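Local coordinates for protein AlkZ (Streptomyces sahachiroi, PDB 5UUJ) that belongs to the AlkZ-like DNA glycosylase family, which is grouped with the helix-turn-helix proteins, at residues S31-W45 with L73-R87. Numbering follows the deposited sequence.
Sequences SDVVGRLCGVQAQVW and LMKTWAMRGTLHLLR
Leu85 N donates to Val40 O at 2.8 Å, with an N-H...O angle of 163°. Val40 N returns a bond to Leu85 O at 3.3 Å, and Gly39 CA makes a CA-H...O contact with the same oxygen. CG1 of Val34 also rests on Leu85 O. Val34 CG1 stands anti to Val34 N (chi1 171°), while Val34 CG2 reaches Leu85 CB. Ala42 N donates to Leu83 O at 2.9 Å. Strand 40-41 thus joins the hairpin 74-77/83-86 as an antiparallel edge strand. A Schellman motif at Cys38 ends helix 30-36 and turns the chain into strand 40-41.

On one face of this sheet, Gln41 CG lies over the His84 ring as a CH-pi contact, and Met79 CE covers the opposite ring face. His84 ND1 donates to Thr82 O, which fixes the ring's rotation. Arg80 NH2 meets Gln41 OE1 at 3.1 Å, on a lone pair, with the two planar groups nearly coplanar; Arg80 NH1 bonds Trp230 O.

On the other face, Leu85 CD2 meets the Trp45 ring edge at CH2, 3.8 Å away. Lys75 NZ forms an off-centre cation-pi contact with the six-membered ring, 4.1 Å from its centroid. A water links the same NZ to Ala42 O.

Helix 62-69 packs against Trp45, Leu73 and Leu85, while strand 176-177 and helix 162-172 border the hairpin.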
ATOM      1  N   SER A  31       4.480  -3.411  12.534  1.00 16.01           N
ATOM      2  CA  SER A  31       3.057  -3.096  12.645  1.00 17.27           C
ATOM      3  C   SER A  31       2.829  -1.590  12.690  1.00 20.73           C
ATOM      4  O   SER A  31       1.869  -1.091  12.105  1.00 16.56           O
ATOM      5  CB  SER A  31       2.450  -3.749  13.888  1.00 17.54           C
ATOM      6  OG  SER A  31       2.390  -5.156  13.740  1.00 32.41           O
ATOM      7  N   ASP A  32       3.705  -0.871  13.389  1.00 17.31           N
ATOM      8  CA  ASP A  32       3.626   0.590  13.442  1.00 16.96           C
ATOM      9  C   ASP A  32       3.768   1.203  12.053  1.00 14.30           C
ATOM     10  O   ASP A  32       3.029   2.122  11.698  1.00 14.21           O
ATOM     11  CB  ASP A  32       4.706   1.168  14.364  1.00 17.44           C
ATOM     12  CG  ASP A  32       4.458   0.863  15.829  1.00 22.28           C
ATOM     13  OD1 ASP A  32       3.297   0.588  16.198  1.00 20.30           O
ATOM     14  OD2 ASP A  32       5.429   0.906  16.612  1.00 23.81           O
ATOM     15  N   VAL A  33       4.716   0.693  11.272  1.00 13.89           N
ATOM     16  CA  VAL A  33       4.950   1.203   9.926  1.00 14.89           C
ATOM     17  C   VAL A  33       3.771   0.888   9.001  1.00 15.10           C
ATOM     18  O   VAL A  33       3.243   1.777   8.329  1.00 13.02           O
ATOM     19  CB  VAL A  33       6.247   0.622   9.321  1.00 13.34           C
ATOM     20  CG1 VAL A  33       6.409   1.043   7.862  1.00 13.05           C
ATOM     21  CG2 VAL A  33       7.444   1.072  10.129  1.00 13.74           C
ATOM     22  N   VAL A  34       3.363  -0.376   8.966  1.00 13.48           N
ATOM     23  CA  VAL A  34       2.262  -0.795   8.107  1.00 13.69           C
ATOM     24  C   VAL A  34       0.985  -0.046   8.469  1.00 14.02           C
ATOM     25  O   VAL A  34       0.249   0.402   7.587  1.00 14.15           O
ATOM     26  CB  VAL A  34       2.025  -2.317   8.205  1.00 14.21           C
ATOM     27  CG1 VAL A  34       0.740  -2.729   7.482  1.00 14.79           C
ATOM     28  CG2 VAL A  34       3.206  -3.063   7.623  1.00 14.18           C
ATOM     29  N   GLY A  35       0.725   0.091   9.764  1.00 14.40           N
ATOM     30  CA  GLY A  35      -0.452   0.803  10.229  1.00 15.07           C
ATOM     31  C   GLY A  35      -0.436   2.259   9.802  1.00 14.79           C
ATOM     32  O   GLY A  35      -1.415   2.775   9.264  1.00 15.21           O
ATOM     33  N   ARG A  36       0.693   2.920  10.042  1.00 14.70           N
ATOM     34  CA  ARG A  36       0.857   4.331   9.707  1.00 14.08           C
ATOM     35  C   ARG A  36       0.730   4.583   8.202  1.00 13.68           C
ATOM     36  O   ARG A  36       0.120   5.564   7.782  1.00 13.93           O
ATOM     37  CB  ARG A  36       2.216   4.828  10.218  1.00 13.80           C
ATOM     38  CG  ARG A  36       2.573   6.260   9.845  1.00 13.70           C
ATOM     39  CD  ARG A  36       1.550   7.284  10.346  1.00 14.46           C
ATOM     40  NE  ARG A  36       1.424   7.315  11.802  1.00 15.37           N
ATOM     41  CZ  ARG A  36       2.216   8.009  12.617  1.00 15.83           C
ATOM     42  NH1 ARG A  36       3.217   8.737  12.139  1.00 15.43           N
ATOM     43  NH2 ARG A  36       2.007   7.972  13.923  1.00 16.94           N
ATOM     44  N   LEU A  37       1.304   3.697   7.394  1.00 13.28           N
ATOM     45  CA  LEU A  37       1.347   3.912   5.951  1.00 13.14           C
ATOM     46  C   LEU A  37       0.066   3.493   5.226  1.00 13.76           C
ATOM     47  O   LEU A  37       0.004   3.567   4.000  1.00 13.94           O
ATOM     48  CB  LEU A  37       2.536   3.165   5.346  1.00 13.55           C
ATOM     49  CG  LEU A  37       3.934   3.624   5.767  1.00 12.55           C
ATOM     50  CD1 LEU A  37       4.989   2.816   5.028  1.00 12.66           C
ATOM     51  CD2 LEU A  37       4.134   5.108   5.522  1.00 12.46           C
ATOM     52  N   CYS A  38      -0.950   3.076   5.978  1.00 14.36           N
ATOM     53  CA  CYS A  38      -2.201   2.587   5.397  1.00 15.29           C
ATOM     54  C   CYS A  38      -1.942   1.389   4.492  1.00 19.52           C
ATOM     55  O   CYS A  38      -2.476   1.298   3.385  1.00 17.14           O
ATOM     56  CB  CYS A  38      -2.908   3.690   4.606  1.00 16.97           C
ATOM     57  SG  CYS A  38      -3.114   5.236   5.512  1.00 18.65           S
ATOM     58  N   GLY A  39      -1.111   0.475   4.979  1.00 15.51           N
ATOM     59  CA  GLY A  39      -0.734  -0.705   4.229  1.00 17.20           C
ATOM     60  C   GLY A  39       0.583  -0.529   3.500  1.00 16.14           C
ATOM     61  O   GLY A  39       1.055   0.588   3.296  1.00 17.98           O
ATOM     62  N   VAL A  40       1.181  -1.655   3.132  1.00 15.03           N
ATOM     63  CA  VAL A  40       2.398  -1.683   2.330  1.00 15.02           C
ATOM     64  C   VAL A  40       2.207  -2.711   1.225  1.00 16.14           C
ATOM     65  O   VAL A  40       1.818  -3.848   1.500  1.00 16.68           O
ATOM     66  CB  VAL A  40       3.641  -2.044   3.178  1.00 15.68           C
ATOM     67  CG1 VAL A  40       4.883  -2.205   2.293  1.00 15.53           C
ATOM     68  CG2 VAL A  40       3.878  -1.000   4.252  1.00 13.80           C
ATOM     69  N   GLN A  41       2.460  -2.310  -0.018  1.00 23.37           N
ATOM     70  CA  GLN A  41       2.350  -3.234  -1.142  1.00 25.19           C
ATOM     71  C   GLN A  41       3.345  -4.365  -0.955  1.00 23.56           C
ATOM     72  O   GLN A  41       4.524  -4.124  -0.698  1.00 19.83           O
ATOM     73  CB  GLN A  41       2.586  -2.524  -2.479  1.00 22.01           C
ATOM     74  CG  GLN A  41       1.305  -2.338  -3.298  1.00 28.63           C
ATOM     75  CD  GLN A  41       1.520  -2.243  -4.808  1.00 39.32           C
ATOM     76  OE1 GLN A  41       0.792  -1.523  -5.495  1.00 45.13           O
ATOM     77  NE2 GLN A  41       2.494  -2.986  -5.334  1.00 39.61           N
ATOM     78  N   ALA A  42       2.860  -5.597  -1.087  1.00 22.22           N
ATOM     79  CA  ALA A  42       3.639  -6.774  -0.724  1.00 22.98           C
ATOM     80  C   ALA A  42       3.596  -7.866  -1.782  1.00 22.26           C
ATOM     81  O   ALA A  42       3.773  -9.042  -1.466  1.00 26.60           O
ATOM     82  CB  ALA A  42       3.142  -7.322   0.605  1.00 24.48           C
ATOM     83  N   GLN A  43       3.369  -7.488  -3.034  1.00 24.64           N
ATOM     84  CA  GLN A  43       3.347  -8.474  -4.107  1.00 29.39           C
ATOM     85  C   GLN A  43       4.751  -9.035  -4.307  1.00 27.59           C
ATOM     86  O   GLN A  43       4.925 -10.231  -4.540  1.00 29.11           O
ATOM     87  CB  GLN A  43       2.820  -7.865  -5.408  1.00 30.83           C
ATOM     88  CG  GLN A  43       2.695  -8.866  -6.547  1.00 30.59           C
ATOM     89  CD  GLN A  43       1.879 -10.090  -6.167  1.00 37.18           C
ATOM     90  OE1 GLN A  43       0.701  -9.984  -5.826  1.00 39.37           O
ATOM     91  NE2 GLN A  43       2.506 -11.261  -6.220  1.00 39.05           N
ATOM     92  N   VAL A  44       5.744  -8.155  -4.220  1.00 25.04           N
ATOM     93  CA  VAL A  44       7.142  -8.561  -4.156  1.00 25.71           C
ATOM     94  C   VAL A  44       7.572  -8.473  -2.694  1.00 24.01           C
ATOM     95  O   VAL A  44       7.747  -7.381  -2.155  1.00 22.53           O
ATOM     96  CB  VAL A  44       8.042  -7.678  -5.040  1.00 26.40           C
ATOM     97  CG1 VAL A  44       9.476  -8.190  -5.019  1.00 27.60           C
ATOM     98  CG2 VAL A  44       7.510  -7.638  -6.470  1.00 28.17           C
ATOM     99  N   TRP A  45       7.727  -9.629  -2.054  1.00 17.37           N
ATOM    100  CA  TRP A  45       7.912  -9.678  -0.609  1.00 17.29           C
ATOM    101  C   TRP A  45       9.193  -8.986  -0.160  1.00 17.03           C
ATOM    102  O   TRP A  45       9.186  -8.253   0.829  1.00 16.60           O
ATOM    103  CB  TRP A  45       7.914 -11.127  -0.117  1.00 17.61           C
ATOM    104  CG  TRP A  45       7.977 -11.215   1.368  1.00 17.48           C
ATOM    105  CD1 TRP A  45       8.988 -11.735   2.118  1.00 17.87           C
ATOM    106  CD2 TRP A  45       6.993 -10.741   2.293  1.00 18.12           C
ATOM    107  NE1 TRP A  45       8.693 -11.624   3.454  1.00 18.84           N
ATOM    108  CE2 TRP A  45       7.473 -11.017   3.589  1.00 19.27           C
ATOM    109  CE3 TRP A  45       5.752 -10.111   2.152  1.00 16.61           C
ATOM    110  CZ2 TRP A  45       6.755 -10.688   4.736  1.00 18.91           C
ATOM    111  CZ3 TRP A  45       5.041  -9.786   3.292  1.00 16.42           C
ATOM    112  CH2 TRP A  45       5.543 -10.074   4.566  1.00 16.82           C
ATOM    113  N   LEU A  73       0.402  -9.077  11.761  1.00 18.46           N
ATOM    114  CA  LEU A  73       0.234  -8.551  10.408  1.00 17.86           C
ATOM    115  C   LEU A  73      -0.474  -9.578   9.536  1.00 21.81           C
ATOM    116  O   LEU A  73      -0.293 -10.781   9.719  1.00 18.20           O
ATOM    117  CB  LEU A  73       1.585  -8.187   9.788  1.00 17.21           C
ATOM    118  CG  LEU A  73       2.261  -6.910  10.288  1.00 17.00           C
ATOM    119  CD1 LEU A  73       3.614  -6.745   9.623  1.00 16.62           C
ATOM    120  CD2 LEU A  73       1.394  -5.694  10.029  1.00 16.75           C
HETATM  121  N   MSE A  74      -1.281  -9.097   8.595  1.00 20.49           N
HETATM  122  CA  MSE A  74      -1.959  -9.973   7.645  1.00 19.68           C
HETATM  123  C   MSE A  74      -1.571  -9.602   6.221  1.00 17.59           C
HETATM  124  O   MSE A  74      -1.146  -8.477   5.951  1.00 16.27           O
HETATM  125  CB  MSE A  74      -3.481  -9.899   7.821  1.00 18.24           C
HETATM  126  CG  MSE A  74      -4.176  -8.804   7.027  1.00 20.27           C
HETATM  127 SE   MSE A  74      -6.095  -8.694   7.405  1.00 30.27          SE
HETATM  128  CE  MSE A  74      -6.709 -10.308   6.498  1.00 19.14           C
ATOM    129  N   LYS A  75      -1.697 -10.568   5.319  1.00 20.93           N
ATOM    130  CA  LYS A  75      -1.493 -10.330   3.897  1.00 22.28           C
ATOM    131  C   LYS A  75      -2.787 -10.625   3.159  1.00 22.38           C
ATOM    132  O   LYS A  75      -3.334 -11.724   3.258  1.00 18.93           O
ATOM    133  CB  LYS A  75      -0.353 -11.192   3.350  1.00 21.78           C
ATOM    134  CG  LYS A  75       1.001 -10.897   3.969  1.00 28.25           C
ATOM    135  CD  LYS A  75       2.052 -11.916   3.551  1.00 26.98           C
ATOM    136  CE  LYS A  75       2.323 -11.861   2.059  1.00 30.33           C
ATOM    137  NZ  LYS A  75       3.457 -12.748   1.670  1.00 32.20           N
ATOM    138  N   THR A  76      -3.281  -9.634   2.428  1.00 15.94           N
ATOM    139  CA  THR A  76      -4.496  -9.799   1.651  1.00 19.12           C
ATOM    140  C   THR A  76      -4.581  -8.721   0.578  1.00 18.95           C
ATOM    141  O   THR A  76      -3.760  -7.804   0.533  1.00 18.67           O
ATOM    142  CB  THR A  76      -5.752  -9.749   2.552  1.00 22.98           C
ATOM    143  OG1 THR A  76      -6.897 -10.187   1.812  1.00 18.93           O
ATOM    144  CG2 THR A  76      -5.995  -8.338   3.093  1.00 23.61           C
ATOM    145  N   TRP A  77      -5.576  -8.846  -0.292  1.00 17.07           N
ATOM    146  CA  TRP A  77      -5.773  -7.890  -1.372  1.00 16.17           C
ATOM    147  C   TRP A  77      -6.648  -6.746  -0.889  1.00 15.51           C
ATOM    148  O   TRP A  77      -7.726  -6.970  -0.344  1.00 20.88           O
ATOM    149  CB  TRP A  77      -6.389  -8.585  -2.586  1.00 15.78           C
ATOM    150  CG  TRP A  77      -5.470  -9.598  -3.182  1.00 18.38           C
ATOM    151  CD1 TRP A  77      -4.696  -9.446  -4.295  1.00 21.82           C
ATOM    152  CD2 TRP A  77      -5.204 -10.915  -2.686  1.00 25.05           C
ATOM    153  NE1 TRP A  77      -3.970 -10.589  -4.528  1.00 23.16           N
ATOM    154  CE2 TRP A  77      -4.264 -11.508  -3.554  1.00 25.07           C
ATOM    155  CE3 TRP A  77      -5.673 -11.655  -1.593  1.00 25.63           C
ATOM    156  CZ2 TRP A  77      -3.787 -12.804  -3.369  1.00 27.84           C
ATOM    157  CZ3 TRP A  77      -5.197 -12.941  -1.409  1.00 25.61           C
ATOM    158  CH2 TRP A  77      -4.264 -13.502  -2.293  1.00 28.46           C
ATOM    159  N   ALA A  78      -6.160  -5.524  -1.077  1.00 15.36           N
ATOM    160  CA  ALA A  78      -6.846  -4.332  -0.606  1.00 15.47           C
ATOM    161  C   ALA A  78      -6.870  -3.260  -1.700  1.00 15.60           C
ATOM    162  O   ALA A  78      -7.494  -3.459  -2.747  1.00 15.68           O
ATOM    163  CB  ALA A  78      -6.180  -3.806   0.663  1.00 15.49           C
HETATM  164  N   MSE A  79      -6.192  -2.137  -1.468  1.00 15.70           N
HETATM  165  CA  MSE A  79      -6.272  -0.987  -2.371  1.00 16.02           C
HETATM  166  C   MSE A  79      -5.860  -1.329  -3.799  1.00 16.10           C
HETATM  167  O   MSE A  79      -4.824  -1.956  -4.026  1.00 15.96           O
HETATM  168  CB  MSE A  79      -5.404   0.162  -1.857  1.00 16.18           C
HETATM  169  CG  MSE A  79      -6.101   1.044  -0.832  1.00 16.45           C
HETATM  170 SE   MSE A  79      -6.507   0.114   0.840  1.00 31.62          SE
HETATM  171  CE  MSE A  79      -4.664  -0.300   1.343  1.00 15.88           C
ATOM    172  N   ARG A  80      -6.693  -0.911  -4.750  1.00 16.42           N
ATOM    173  CA  ARG A  80      -6.447  -1.135  -6.173  1.00 16.69           C
ATOM    174  C   ARG A  80      -6.368  -2.628  -6.504  1.00 16.44           C
ATOM    175  O   ARG A  80      -5.890  -3.013  -7.567  1.00 16.69           O
ATOM    176  CB  ARG A  80      -5.162  -0.420  -6.609  1.00 16.98           C
ATOM    177  CG  ARG A  80      -5.132   1.059  -6.226  1.00 20.45           C
ATOM    178  CD  ARG A  80      -3.836   1.750  -6.628  1.00 17.65           C
ATOM    179  NE  ARG A  80      -2.655   1.101  -6.059  1.00 22.21           N
ATOM    180  CZ  ARG A  80      -2.219   1.266  -4.811  1.00 21.58           C
ATOM    181  NH1 ARG A  80      -2.863   2.057  -3.960  1.00 16.92           N
ATOM    182  NH2 ARG A  80      -1.130   0.625  -4.409  1.00 27.82           N
ATOM    183  N   GLY A  81      -6.845  -3.462  -5.586  1.00 16.07           N
ATOM    184  CA  GLY A  81      -6.858  -4.899  -5.788  1.00 15.94           C
ATOM    185  C   GLY A  81      -5.505  -5.574  -5.637  1.00 15.89           C
ATOM    186  O   GLY A  81      -5.374  -6.759  -5.938  1.00 15.96           O
ATOM    187  N   THR A  82      -4.498  -4.837  -5.173  1.00 15.86           N
ATOM    188  CA  THR A  82      -3.157  -5.400  -5.031  1.00 17.58           C
ATOM    189  C   THR A  82      -2.925  -5.953  -3.626  1.00 15.90           C
ATOM    190  O   THR A  82      -3.552  -5.518  -2.656  1.00 15.63           O
ATOM    191  CB  THR A  82      -2.062  -4.359  -5.337  1.00 16.03           C
ATOM    192  OG1 THR A  82      -2.109  -3.308  -4.370  1.00 18.47           O
ATOM    193  CG2 THR A  82      -2.242  -3.773  -6.731  1.00 16.49           C
ATOM    194  N   LEU A  83      -2.013  -6.912  -3.532  1.00 15.68           N
ATOM    195  CA  LEU A  83      -1.662  -7.539  -2.266  1.00 16.46           C
ATOM    196  C   LEU A  83      -0.989  -6.550  -1.321  1.00 15.39           C
ATOM    197  O   LEU A  83       0.016  -5.935  -1.674  1.00 15.43           O
ATOM    198  CB  LEU A  83      -0.742  -8.734  -2.517  1.00 20.14           C
ATOM    199  CG  LEU A  83      -0.410  -9.608  -1.309  1.00 22.94           C
ATOM    200  CD1 LEU A  83      -1.662 -10.303  -0.800  1.00 17.31           C
ATOM    201  CD2 LEU A  83       0.665 -10.621  -1.675  1.00 16.40           C
ATOM    202  N   HIS A  84      -1.553  -6.411  -0.123  1.00 15.29           N
ATOM    203  CA  HIS A  84      -1.051  -5.485   0.890  1.00 15.19           C
ATOM    204  C   HIS A  84      -0.776  -6.182   2.213  1.00 16.87           C
ATOM    205  O   HIS A  84      -1.472  -7.129   2.581  1.00 15.75           O
ATOM    206  CB  HIS A  84      -2.061  -4.365   1.153  1.00 15.19           C
ATOM    207  CG  HIS A  84      -1.966  -3.205   0.210  1.00 16.29           C
ATOM    208  ND1 HIS A  84      -2.581  -3.193  -1.021  1.00 18.44           N
ATOM    209  CD2 HIS A  84      -1.361  -1.999   0.343  1.00 17.80           C
ATOM    210  CE1 HIS A  84      -2.341  -2.035  -1.619  1.00 15.49           C
ATOM    211  NE2 HIS A  84      -1.604  -1.298  -0.810  1.00 15.48           N
ATOM    212  N   LEU A  85       0.234  -5.699   2.929  1.00 17.88           N
ATOM    213  CA  LEU A  85       0.340  -5.945   4.361  1.00 15.43           C
ATOM    214  C   LEU A  85      -0.613  -4.990   5.067  1.00 15.50           C
ATOM    215  O   LEU A  85      -0.696  -3.818   4.703  1.00 15.39           O
ATOM    216  CB  LEU A  85       1.771  -5.736   4.865  1.00 16.27           C
ATOM    217  CG  LEU A  85       2.786  -6.858   4.634  1.00 17.98           C
ATOM    218  CD1 LEU A  85       4.195  -6.343   4.854  1.00 19.75           C
ATOM    219  CD2 LEU A  85       2.512  -8.037   5.557  1.00 15.98           C
ATOM    220  N   LEU A  86      -1.343  -5.496   6.058  1.00 15.81           N
ATOM    221  CA  LEU A  86      -2.220  -4.667   6.884  1.00 18.93           C
ATOM    222  C   LEU A  86      -2.217  -5.160   8.324  1.00 16.56           C
ATOM    223  O   LEU A  86      -1.952  -6.335   8.584  1.00 18.25           O
ATOM    224  CB  LEU A  86      -3.654  -4.682   6.345  1.00 16.83           C
ATOM    225  CG  LEU A  86      -3.898  -4.087   4.956  1.00 20.39           C
ATOM    226  CD1 LEU A  86      -5.280  -4.472   4.460  1.00 15.88           C
ATOM    227  CD2 LEU A  86      -3.750  -2.580   4.980  1.00 15.85           C
ATOM    228  N   ARG A  87      -2.509  -4.261   9.257  1.00 17.56           N
ATOM    229  CA  ARG A  87      -2.785  -4.665  10.629  1.00 22.12           C
ATOM    230  C   ARG A  87      -4.184  -5.267  10.653  1.00 20.26           C
ATOM    231  O   ARG A  87      -5.129  -4.617  10.209  1.00 17.87           O
ATOM    232  CB  ARG A  87      -2.699  -3.484  11.597  1.00 17.95           C
ATOM    233  CG  ARG A  87      -1.300  -2.927  11.798  1.00 20.31           C
ATOM    234  CD  ARG A  87      -1.249  -1.999  13.001  1.00 19.90           C
ATOM    235  NE  ARG A  87      -1.443  -2.726  14.257  1.00 19.06           N
ATOM    236  CZ  ARG A  87      -2.094  -2.254  15.318  1.00 26.29           C
ATOM    237  NH1 ARG A  87      -2.637  -1.041  15.300  1.00 26.37           N
ATOM    238  NH2 ARG A  87      -2.210  -3.001  16.407  1.00 25.65           N
TER
HETATM  239  O   HOH W   1      -0.925  -5.391  14.626  1.00 21.40           O
HETATM  240  O   HOH W   2       4.248 -11.889  -1.087  1.00 24.89           O
HETATM  241  O   HOH W   3      -0.844  -7.990  -6.059  1.00 13.82           O
HETATM  242  O   HOH W   4      -1.248 -11.926  -5.257  1.00 25.01           O